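Local coordinates for genome polyprotein (Rhinovirus C, PDB 6KU8) that is a 3C cysteine protease that probably cleaves the viral polyprotein during maturation and is captured here with the inhibitor rupintrivir, at residues A[11-14]-A[15-19]; A[80-83]-A[84-88]; A[176-179]-A[180-183]. All blocks are in the same frame, centred on the assembly; numbering follows the deposited sequence.

Interaction 1. Residues A[11-14]-A[15-19]; sequences RALI and KRNCH
Arg11 O accepts from Lys15 N and Leu13 O from Asn17 N, the i to i+4 bonds of an alpha-helix, and the series ends with Cys18 N on Ile14 O; this is the last part of the N-terminal helix 8-17 of the 3C protease, where it runs directly into the first strand of a chymotrypsin-like beta-barrel. The bond from Lys15 N to Arg11 O is the straightest, 171° at the hydrogen. Further on, Asn17 N reaches Leu13 O at 2.9 Å. The last of the series, from Cys18 N to Ile14 O at 3.1 Å, meets its carbonyl from above the plane. Cys18 is the first residue to leave helical angles.

The side chains follow the same spacing. Leu13 CD1 lies 4.1 Å from Asn17 CB, on a buried side of the helix where Leu13 also touches Ile89 and Val153. The amide of Asn17 is engaged outside the helix, its ND2 bonding the backbone of Arg87. Lys15 lays the start of its chain beside the preceding turn, with CG 3.4 Å from Arg11 O. With SG anti to its carbonyl carbon (chi1 -69°), Cys18 turns its sulfur back under the helix end, where SG rests 3.8 Å from Ile14 CD1.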
loop_
_atom_site.group_PDB
_atom_site.type_symbol
_atom_site.label_atom_id
_atom_site.label_comp_id
_atom_site.label_asym_id
_atom_site.label_seq_id
_atom_site.Cartn_x
_atom_site.Cartn_y
_atom_site.Cartn_z
ATOM N N ARG A 11 9.103 -11.444 -1.000
ATOM C CA ARG A 11 8.669 -12.276 0.118
ATOM C C ARG A 11 9.271 -11.795 1.435
ATOM O O ARG A 11 8.577 -11.731 2.458
ATOM C CB ARG A 11 9.034 -13.744 -0.127
ATOM C CG ARG A 11 8.922 -14.598 1.121
ATOM C CD ARG A 11 8.758 -16.079 0.811
ATOM N NE ARG A 11 7.357 -16.443 0.589
ATOM C CZ ARG A 11 6.933 -17.685 0.354
ATOM N NH1 ARG A 11 7.803 -18.687 0.312
ATOM N NH2 ARG A 11 5.639 -17.928 0.165
ATOM N N ALA A 12 10.566 -11.473 1.439
ATOM C CA ALA A 12 11.181 -10.983 2.671
ATOM C C ALA A 12 10.537 -9.677 3.123
ATOM O O ALA A 12 10.369 -9.439 4.328
ATOM C CB ALA A 12 12.685 -10.812 2.475
ATOM N N LEU A 13 10.162 -8.823 2.170
ATOM C CA LEU A 13 9.462 -7.583 2.506
ATOM C C LEU A 13 8.149 -7.871 3.226
ATOM O O LEU A 13 7.871 -7.309 4.296
ATOM C CB LEU A 13 9.204 -6.765 1.230
ATOM C CG LEU A 13 8.451 -5.440 1.449
ATOM C CD1 LEU A 13 9.226 -4.542 2.376
ATOM C CD2 LEU A 13 8.171 -4.733 0.117
ATOM N N ILE A 14 7.324 -8.749 2.654
ATOM C CA ILE A 14 6.058 -9.101 3.296
ATOM C C ILE A 14 6.303 -9.636 4.706
ATOM O O ILE A 14 5.665 -9.204 5.674
ATOM C CB ILE A 14 5.280 -10.117 2.435
ATOM C CG1 ILE A 14 5.017 -9.568 1.026
ATOM C CG2 ILE A 14 3.960 -10.510 3.111
ATOM C CD1 ILE A 14 4.149 -8.306 0.983
ATOM N N LYS A 15 7.219 -10.605 4.839
ATOM C CA LYS A 15 7.460 -11.231 6.141
ATOM C C LYS A 15 7.968 -10.231 7.173
ATOM O O LYS A 15 7.612 -10.312 8.358
ATOM C CB LYS A 15 8.466 -12.375 5.999
ATOM C CG LYS A 15 7.911 -13.594 5.259
ATOM C CD LYS A 15 8.086 -14.879 6.078
ATOM C CE LYS A 15 9.555 -15.140 6.420
ATOM N NZ LYS A 15 9.796 -16.525 6.957
ATOM N N ARG A 16 8.823 -9.296 6.755
ATOM C CA ARG A 16 9.505 -8.436 7.720
ATOM C C ARG A 16 8.669 -7.209 8.075
ATOM O O ARG A 16 8.660 -6.780 9.234
ATOM C CB ARG A 16 10.868 -8.010 7.173
ATOM C CG ARG A 16 11.619 -6.956 8.028
ATOM C CD ARG A 16 11.922 -7.471 9.458
ATOM N NE ARG A 16 12.681 -6.535 10.300
ATOM C CZ ARG A 16 12.146 -5.500 10.955
ATOM N NH1 ARG A 16 10.844 -5.237 10.854
ATOM N NH2 ARG A 16 12.911 -4.710 11.703
ATOM N N ASN A 17 7.941 -6.645 7.103
ATOM C CA ASN A 17 7.338 -5.330 7.274
ATOM C C ASN A 17 5.818 -5.284 7.140
ATOM O O ASN A 17 5.235 -4.234 7.419
ATOM C CB ASN A 17 7.945 -4.334 6.271
ATOM C CG ASN A 17 9.052 -3.448 6.883
ATOM O OD1 ASN A 17 9.634 -3.764 7.935
ATOM N ND2 ASN A 17 9.334 -2.328 6.222
ATOM N N CYS A 18 5.159 -6.364 6.743
ATOM C CA CYS A 18 3.733 -6.328 6.454
ATOM C C CYS A 18 2.926 -7.077 7.506
ATOM O O CYS A 18 3.372 -8.086 8.057
ATOM C CB CYS A 18 3.459 -6.889 5.053
ATOM S SG CYS A 18 4.117 -5.747 3.756
ATOM N N HIS A 19 1.716 -6.571 7.749
ATOM C CA HIS A 19 0.809 -7.059 8.775
ATOM C C HIS A 19 -0.624 -6.962 8.273
ATOM O O HIS A 19 -0.948 -6.139 7.406
ATOM C CB HIS A 19 0.971 -6.269 10.078
ATOM C CG HIS A 19 2.374 -6.277 10.596
ATOM N ND1 HIS A 19 2.817 -7.192 11.526
ATOM C CD2 HIS A 19 3.451 -5.526 10.262
ATOM C CE1 HIS A 19 4.099 -6.984 11.769
ATOM N NE2 HIS A 19 4.508 -5.978 11.015
#

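Interaction 2. Residues A[80-83]-A[84-88]; sequences LDQN and EKFRD
Gln82 and Glu84 are joined by a side-chain-to-backbone hydrogen bond within the loop between strand 75-80 of the first barrel of this chymotrypsin-like protease and strand 100-107 of the second sheet. Gln82 NE2 donates to Glu84 O over 2.9 Å, a bent bond with 142° at the hydrogen, and approaches from above the carbonyl plane. At chi1 74°, Gln82 CG sits between the backbone N and the carbonyl carbon, and the extended chain beyond it carries the amide to the Glu84 carbonyl. Water 1 bridges two carbonyls, donating to Gln82 O and Glu84 O, each at 3.0 Å. Glu84 O thus receives two donors, one from the amide and one from the water. The bent chain of Lys85 brings NZ to this water, which accepts a weak hydrogen bond from it. Just before Gln82, Asp81 is the centre of an inverse gamma turn.

The apolar and ring contacts centre on Phe86. Gln82 NE2 stands over one face of the ring, 3.4 Å above its plane and displaced toward the rim, while the amide and ring planes are inclined by 65°. The same nitrogen therefore spans a carbonyl oxygen and an aromatic face. Leu80 CD1 comes instead to the ring edge, 4.1 Å from Phe86 CZ, with the two side chains at roughly a right angle.

Leu80, at the end of strand 75-80, packs against Val57 and Val59 of strand 55-66. Both Leu80 and Phe86 touch Met30 of strand 26-34, and Phe86 also meets Asn17 at the end of helix 8-17, so the loop folds back over the barrel toward that helix.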
loop_
_atom_site.group_PDB
_atom_site.type_symbol
_atom_site.label_atom_id
_atom_site.label_comp_id
_atom_site.label_asym_id
_atom_site.label_seq_id
_atom_site.Cartn_x
_atom_site.Cartn_y
_atom_site.Cartn_z
ATOM N N LEU A 80 2.378 4.474 14.763
ATOM C CA LEU A 80 1.831 3.483 15.678
ATOM C C LEU A 80 2.533 3.510 17.027
ATOM O O LEU A 80 3.738 3.749 17.119
ATOM C CB LEU A 80 1.958 2.087 15.068
ATOM C CG LEU A 80 1.290 1.982 13.698
ATOM C CD1 LEU A 80 1.680 0.675 13.003
ATOM C CD2 LEU A 80 -0.206 2.051 13.878
ATOM N N ASP A 81 1.763 3.233 18.078
ATOM C CA ASP A 81 2.296 3.200 19.441
ATOM C C ASP A 81 2.819 1.796 19.732
ATOM O O ASP A 81 2.170 0.972 20.373
ATOM C CB ASP A 81 1.232 3.630 20.441
ATOM C CG ASP A 81 1.800 3.841 21.837
ATOM O OD1 ASP A 81 3.032 4.018 21.963
ATOM O OD2 ASP A 81 1.019 3.828 22.800
ATOM N N GLN A 82 4.025 1.530 19.238
ATOM C CA GLN A 82 4.660 0.221 19.338
ATOM C C GLN A 82 6.142 0.427 19.601
ATOM O O GLN A 82 6.705 1.478 19.278
ATOM C CB GLN A 82 4.483 -0.611 18.048
ATOM C CG GLN A 82 5.364 -0.103 16.902
ATOM C CD GLN A 82 5.059 -0.719 15.539
ATOM O OE1 GLN A 82 3.982 -1.280 15.315
ATOM N NE2 GLN A 82 6.014 -0.591 14.610
ATOM N N ASN A 83 6.770 -0.595 20.196
ATOM C CA ASN A 83 8.214 -0.593 20.408
ATOM C C ASN A 83 8.968 -1.005 19.155
ATOM O O ASN A 83 10.078 -0.527 18.917
ATOM C CB ASN A 83 8.588 -1.541 21.557
ATOM C CG ASN A 83 10.072 -1.508 21.885
ATOM O OD1 ASN A 83 10.630 -0.454 22.174
ATOM N ND2 ASN A 83 10.712 -2.666 21.863
ATOM N N GLU A 84 8.381 -1.885 18.349
ATOM C CA GLU A 84 9.068 -2.372 17.164
ATOM C C GLU A 84 9.354 -1.243 16.183
ATOM O O GLU A 84 8.559 -0.312 16.022
ATOM C CB GLU A 84 8.242 -3.456 16.467
ATOM C CG GLU A 84 8.886 -3.896 15.158
ATOM C CD GLU A 84 7.993 -4.778 14.321
ATOM O OE1 GLU A 84 8.438 -5.173 13.216
ATOM O OE2 GLU A 84 6.850 -5.066 14.760
ATOM N N LYS A 85 10.498 -1.345 15.517
ATOM C CA LYS A 85 10.874 -0.478 14.412
ATOM C C LYS A 85 10.818 -1.271 13.115
ATOM O O LYS A 85 11.446 -2.330 12.993
ATOM C CB LYS A 85 12.283 0.088 14.603
ATOM C CG LYS A 85 12.521 0.761 15.948
ATOM C CD LYS A 85 12.237 2.259 15.886
ATOM C CE LYS A 85 12.636 2.959 17.178
ATOM N NZ LYS A 85 11.858 2.439 18.349
ATOM N N PHE A 86 10.077 -0.755 12.148
ATOM C CA PHE A 86 10.084 -1.364 10.833
ATOM C C PHE A 86 11.485 -1.279 10.233
ATOM O O PHE A 86 12.233 -0.327 10.479
ATOM C CB PHE A 86 9.056 -0.671 9.931
ATOM C CG PHE A 86 7.626 -0.794 10.431
ATOM C CD1 PHE A 86 7.049 -2.042 10.633
ATOM C CD2 PHE A 86 6.871 0.337 10.701
ATOM C CE1 PHE A 86 5.737 -2.166 11.099
ATOM C CE2 PHE A 86 5.564 0.231 11.168
ATOM C CZ PHE A 86 4.991 -1.022 11.369
ATOM N N ARG A 87 11.852 -2.301 9.472
ATOM C CA ARG A 87 13.002 -2.188 8.589
ATOM C C ARG A 87 12.805 -1.004 7.653
ATOM O O ARG A 87 11.772 -0.888 6.987
ATOM C CB ARG A 87 13.166 -3.482 7.802
ATOM C CG ARG A 87 14.268 -3.476 6.771
ATOM C CD ARG A 87 14.274 -4.820 6.081
ATOM N NE ARG A 87 14.681 -4.741 4.679
ATOM C CZ ARG A 87 14.164 -5.496 3.710
ATOM N NH1 ARG A 87 14.608 -5.364 2.468
ATOM N NH2 ARG A 87 13.191 -6.373 3.979
ATOM N N ASP A 88 13.785 -0.106 7.627
ATOM C CA ASP A 88 13.661 1.113 6.836
ATOM C C ASP A 88 13.798 0.773 5.360
ATOM O O ASP A 88 14.902 0.531 4.877
ATOM C CB ASP A 88 14.718 2.132 7.250
ATOM C CG ASP A 88 14.553 3.453 6.532
ATOM O OD1 ASP A 88 13.654 3.569 5.667
ATOM O OD2 ASP A 88 15.333 4.382 6.823
HETATM O O HOH W 1 8.706 2.397 17.208
#

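Interaction 3. Residues A[176-179]-A[180-183]; sequences ALLR and KYFA
Leu178 lies over the face of the Tyr181 ring in a CH-pi contact, its CB 4.2 Å from the ring centroid and only 10° off the normal. Beyond CB the leucine slants across the ring toward the hydroxyl end, where CD1 approaches Tyr181 OH at 3.7 Å. The tyrosine has CG anti to its carbonyl carbon (chi1 -68°), which turns the ring back toward Ala176, the last residue of strand 172-176. There its edge meets Ala176 O, near the ring plane and 3.4 Å from Tyr181 CE2. Water 2 lies in the ring plane and bridges the two residues, donating to Ala176 O and bonding Tyr181 OH; Arg137 NH1 is a second partner of this hydroxyl.

Phe182 faces its neighbour differently: Tyr181 CB covers one face of its ring, whereas Leu177 CD2 comes to the edge, 3.7 Å from Phe182 CZ. Both aromatic residues are held at the backbone by a short 3-10 turn. Tyr181 N donates to Leu178 O at 2.9 Å, and Phe182 N donates to Arg179 O with 163° at the hydrogen.

This C-terminal end of the chain continues from strand 172-176 of the second sheet, where Ala176 is still backbone-bonded to Arg137, and packs its side chains on the first barrel. Tyr181 and Leu177 touch Ile75 and Phe182 touches Leu77; Ile75 and Leu77 belong to strand 75-80. Leu177 also touches Leu31, and Phe182 touches Ile33, on strand 26-34.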
loop_
_atom_site.group_PDB
_atom_site.type_symbol
_atom_site.label_atom_id
_atom_site.label_comp_id
_atom_site.label_asym_id
_atom_site.label_seq_id
_atom_site.Cartn_x
_atom_site.Cartn_y
_atom_site.Cartn_z
ATOM N N ALA A 176 0.843 5.516 -5.962
ATOM C CA ALA A 176 2.294 5.611 -6.058
ATOM C C ALA A 176 2.905 5.880 -4.688
ATOM O O ALA A 176 2.437 6.745 -3.936
ATOM C CB ALA A 176 2.707 6.702 -7.045
ATOM N N LEU A 177 3.925 5.101 -4.341
ATOM C CA LEU A 177 4.753 5.390 -3.172
ATOM C C LEU A 177 5.896 6.295 -3.629
ATOM O O LEU A 177 6.644 5.933 -4.543
ATOM C CB LEU A 177 5.290 4.104 -2.542
ATOM C CG LEU A 177 4.257 3.194 -1.875
ATOM C CD1 LEU A 177 4.874 1.828 -1.614
ATOM C CD2 LEU A 177 3.743 3.818 -0.575
ATOM N N LEU A 178 5.999 7.487 -3.040
ATOM C CA LEU A 178 7.049 8.433 -3.395
ATOM C C LEU A 178 7.870 8.766 -2.155
ATOM O O LEU A 178 7.323 8.977 -1.068
ATOM C CB LEU A 178 6.462 9.700 -4.028
ATOM C CG LEU A 178 5.578 9.443 -5.250
ATOM C CD1 LEU A 178 4.779 10.697 -5.616
ATOM C CD2 LEU A 178 6.416 8.955 -6.435
ATOM N N ARG A 179 9.194 8.791 -2.313
ATOM C CA ARG A 179 10.051 8.840 -1.131
ATOM C C ARG A 179 9.783 10.073 -0.278
ATOM O O ARG A 179 9.921 10.013 0.949
ATOM C CB ARG A 179 11.523 8.795 -1.526
ATOM C CG ARG A 179 12.440 8.412 -0.350
ATOM C CD ARG A 179 13.863 8.233 -0.843
ATOM N NE ARG A 179 13.899 7.305 -1.973
ATOM C CZ ARG A 179 14.916 7.214 -2.823
ATOM N NH1 ARG A 179 15.972 8.015 -2.679
ATOM N NH2 ARG A 179 14.868 6.342 -3.822
ATOM N N LYS A 180 9.402 11.192 -0.900
ATOM C CA LYS A 180 9.140 12.413 -0.145
ATOM C C LYS A 180 7.987 12.261 0.837
ATOM O O LYS A 180 7.907 13.037 1.797
ATOM C CB LYS A 180 8.853 13.582 -1.100
ATOM C CG LYS A 180 7.583 13.401 -1.937
ATOM C CD LYS A 180 7.370 14.556 -2.924
ATOM C CE LYS A 180 6.257 14.218 -3.924
ATOM N NZ LYS A 180 6.075 15.297 -4.948
ATOM N N TYR A 181 7.088 11.288 0.625
ATOM C CA TYR A 181 6.042 11.038 1.613
ATOM C C TYR A 181 6.624 10.685 2.983
ATOM O O TYR A 181 5.983 10.925 4.013
ATOM C CB TYR A 181 5.136 9.893 1.155
ATOM C CG TYR A 181 4.262 10.162 -0.050
ATOM C CD1 TYR A 181 4.011 11.467 -0.486
ATOM C CD2 TYR A 181 3.671 9.111 -0.747
ATOM C CE1 TYR A 181 3.189 11.710 -1.577
ATOM C CE2 TYR A 181 2.865 9.352 -1.848
ATOM C CZ TYR A 181 2.622 10.648 -2.257
ATOM O OH TYR A 181 1.801 10.882 -3.347
ATOM N N PHE A 182 7.818 10.093 3.013
ATOM C CA PHE A 182 8.335 9.418 4.198
ATOM C C PHE A 182 9.582 10.098 4.762
ATOM O O PHE A 182 10.312 9.494 5.553
ATOM C CB PHE A 182 8.609 7.955 3.850
ATOM C CG PHE A 182 7.442 7.293 3.160
ATOM C CD1 PHE A 182 6.257 7.098 3.843
ATOM C CD2 PHE A 182 7.509 6.928 1.817
ATOM C CE1 PHE A 182 5.156 6.505 3.226
ATOM C CE2 PHE A 182 6.405 6.339 1.171
ATOM C CZ PHE A 182 5.228 6.131 1.882
ATOM N N ALA A 183 9.827 11.346 4.384
ATOM C CA ALA A 183 11.018 12.071 4.827
ATOM C C ALA A 183 10.889 12.610 6.258
ATOM O O ALA A 183 9.799 12.634 6.850
ATOM C CB ALA A 183 11.314 13.205 3.863
HETATM O O HOH W 2 0.708 8.709 -4.281
#

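How the interactions relate
Interactions 1 and 2 meet directly, their centres 13 Å apart: the bond of Asn17 ND2 to Arg87 O spans 2.9 Å, and Arg16 NH2 hydrogen-bonds Lys85 O at 3.1 Å, fastening the end of the N-terminal helix to the loop that leaves the first barrel. Interaction 3, at the C-terminus, touches neither; its nearest atoms are about 8 Å from interaction 1 and about 7 Å from interaction 2. Strand 26-34 links all three, receiving Cys18, Phe86 and Phe182 respectively. The bound rupintrivir lies about 14 Å from the Tyr181 side chain, and interaction 3 lies outside the inhibitor pocket.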